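Local coordinates for stage III sporulation protein AF (PDB 6DCS) that is a membrane protein needed for sporulation and probably forms part of a secretion-system-like channel, this chain being its soluble ring-building-motif domain, at residues A[86-89]-A[90-94]. Sequence-based numbering, arbitrary orientation.
Sequences TKEA and AEQKE
E88 and E91 bring their carboxylates together on one flank of helix 81-106, the second helix of this ring-building-motif domain, whose fold sets two helices with a three-stranded sheet. The atoms E88 OE2 and E91 OE2 lie 3.9 Å apart, and the two side chains cross at about a right angle, with carboxylate planes turned 83° against each other. Two like charges at this spacing probably repel unless solvent or a proton intervenes. E91 keeps CG beside its own backbone N and anti to its carbonyl carbon (chi1 -84°), which runs the chain back over the preceding turn; its CD comes 3.8 Å from K87 O. With an alanine in place of E91, CG and the carboxylate go, and with them the negative charge beside E88, so the K87 carbonyl would probably lie more open on that side.

Beneath these side chains, four successive i-to-i+4 bonds fix the spacing of the turn. A90 N bonds T86 O at 3.0 Å, and the methyl CB of A90 sits 3.7 Å from that same T86 O. Q92 N gives the straightest, to E88 O at 2.8 Å with an N-H...O angle of 173°, while E91 N reaches K87 O at 3.3 Å. K93 N binds A89 O at 2.9 Å along a more bent path.

Farther out, Q92 rests on S122 near the chain's end, and K87 leans on H77 in the preceding loop. T86 turns its hydroxyl back along the helix, where OG1 hydrogen-bonds H82 O.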
ATOM      1  N   THR A  86     -14.512  15.757 -10.338  1.00 55.46           N
ATOM      2  CA  THR A  86     -15.129  14.463 -10.022  1.00 58.38           C
ATOM      3  C   THR A  86     -14.216  13.298 -10.398  1.00 55.59           C
ATOM      4  O   THR A  86     -14.158  12.300  -9.669  1.00 54.95           O
ATOM      5  CB  THR A  86     -16.510  14.310 -10.686  1.00 50.10           C
ATOM      6  OG1 THR A  86     -16.417  14.461 -12.107  1.00 50.55           O
ATOM      7  CG2 THR A  86     -17.503  15.326 -10.145  1.00 44.73           C
ATOM      8  N   LYS A  87     -13.486  13.409 -11.516  1.00 53.76           N
ATOM      9  CA  LYS A  87     -12.453  12.421 -11.822  1.00 52.97           C
ATOM     10  C   LYS A  87     -11.485  12.256 -10.649  1.00 61.22           C
ATOM     11  O   LYS A  87     -11.128  11.128 -10.278  1.00 61.50           O
ATOM     12  CB  LYS A  87     -11.703  12.831 -13.086  1.00 58.13           C
ATOM     13  CG  LYS A  87     -11.362  11.731 -14.060  1.00 61.95           C
ATOM     14  CD  LYS A  87     -10.728  12.348 -15.315  1.00 69.67           C
ATOM     15  CE  LYS A  87     -11.645  12.229 -16.540  1.00 71.09           C
ATOM     16  NZ  LYS A  87     -10.964  12.506 -17.840  1.00 68.44           N
ATOM     17  N   GLU A  88     -11.081  13.368 -10.026  1.00 55.47           N
ATOM     18  CA  GLU A  88     -10.194  13.286  -8.870  1.00 57.62           C
ATOM     19  C   GLU A  88     -10.922  12.717  -7.657  1.00 61.90           C
ATOM     20  O   GLU A  88     -10.366  11.896  -6.917  1.00 59.97           O
ATOM     21  CB  GLU A  88      -9.606  14.670  -8.562  1.00 66.95           C
ATOM     22  CG  GLU A  88      -8.688  14.759  -7.313  1.00 70.57           C
ATOM     23  CD  GLU A  88      -7.348  14.052  -7.480  1.00 74.36           C
ATOM     24  OE1 GLU A  88      -6.648  13.845  -6.456  1.00 77.65           O
ATOM     25  OE2 GLU A  88      -7.007  13.695  -8.631  1.00 72.95           O
ATOM     26  N   ALA A  89     -12.172  13.141  -7.438  1.00 62.85           N
ATOM     27  CA  ALA A  89     -12.937  12.638  -6.299  1.00 59.66           C
ATOM     28  C   ALA A  89     -12.981  11.122  -6.309  1.00 59.62           C
ATOM     29  O   ALA A  89     -12.760  10.465  -5.282  1.00 55.70           O
ATOM     30  CB  ALA A  89     -14.348  13.209  -6.324  1.00 56.04           C
ATOM     31  N   ALA A  90     -13.207  10.547  -7.487  1.00 57.75           N
ATOM     32  CA  ALA A  90     -13.313   9.098  -7.565  1.00 57.81           C
ATOM     33  C   ALA A  90     -11.977   8.440  -7.244  1.00 59.25           C
ATOM     34  O   ALA A  90     -11.922   7.498  -6.447  1.00 60.50           O
ATOM     35  CB  ALA A  90     -13.830   8.673  -8.945  1.00 53.83           C
ATOM     36  N   GLU A  91     -10.885   8.924  -7.843  1.00 61.11           N
ATOM     37  CA  GLU A  91      -9.568   8.359  -7.539  1.00 61.99           C
ATOM     38  C   GLU A  91      -9.174   8.539  -6.073  1.00 59.24           C
ATOM     39  O   GLU A  91      -8.558   7.643  -5.484  1.00 52.44           O
ATOM     40  CB  GLU A  91      -8.505   8.989  -8.424  1.00 64.40           C
ATOM     41  CG  GLU A  91      -8.387   8.329  -9.777  1.00 67.17           C
ATOM     42  CD  GLU A  91      -7.853   9.275 -10.836  1.00 81.83           C
ATOM     43  OE1 GLU A  91      -8.146   9.047 -12.031  1.00 89.20           O
ATOM     44  OE2 GLU A  91      -7.148  10.246 -10.475  1.00 89.72           O
ATOM     45  N   GLN A  92      -9.494   9.688  -5.471  1.00 59.36           N
ATOM     46  CA  GLN A  92      -9.281   9.815  -4.033  1.00 61.37           C
ATOM     47  C   GLN A  92     -10.032   8.722  -3.316  1.00 62.24           C
ATOM     48  O   GLN A  92      -9.494   8.059  -2.422  1.00 66.24           O
ATOM     49  CB  GLN A  92      -9.752  11.180  -3.533  1.00 63.27           C
ATOM     50  CG  GLN A  92      -9.019  11.677  -2.296  1.00 71.89           C
ATOM     51  CD  GLN A  92      -7.535  11.886  -2.565  1.00 71.74           C
ATOM     52  OE1 GLN A  92      -7.100  11.929  -3.722  1.00 68.31           O
ATOM     53  NE2 GLN A  92      -6.748  11.979  -1.500  1.00 71.03           N
ATOM     54  N   LYS A  93     -11.256   8.467  -3.784  1.00 64.53           N
ATOM     55  CA  LYS A  93     -12.208   7.603  -3.104  1.00 62.38           C
ATOM     56  C   LYS A  93     -11.842   6.131  -3.314  1.00 62.12           C
ATOM     57  O   LYS A  93     -11.984   5.312  -2.409  1.00 60.34           O
ATOM     58  CB  LYS A  93     -13.619   7.959  -3.613  1.00 62.33           C
ATOM     59  CG  LYS A  93     -14.610   6.856  -3.624  1.00 61.73           C
ATOM     60  CD  LYS A  93     -15.237   6.666  -2.234  1.00 65.71           C
ATOM     61  CE  LYS A  93     -16.254   5.605  -2.412  1.00 76.41           C
ATOM     62  NZ  LYS A  93     -15.677   4.419  -3.062  1.00 66.54           N
ATOM     63  N   GLU A  94     -11.323   5.787  -4.491  1.00 60.73           N
ATOM     64  CA  GLU A  94     -10.714   4.474  -4.677  1.00 60.78           C
ATOM     65  C   GLU A  94      -9.581   4.266  -3.684  1.00 61.94           C
ATOM     66  O   GLU A  94      -9.598   3.311  -2.902  1.00 65.73           O
ATOM     67  CB  GLU A  94     -10.226   4.307  -6.126  1.00 63.15           C
ATOM     68  CG  GLU A  94      -9.442   3.033  -6.344  1.00 71.19           C
ATOM     69  CD  GLU A  94     -10.331   1.796  -6.524  1.00 86.01           C
ATOM     70  OE1 GLU A  94     -10.531   1.348  -7.685  1.00 97.50           O
ATOM     71  OE2 GLU A  94     -10.840   1.284  -5.498  1.00 84.87           O
TER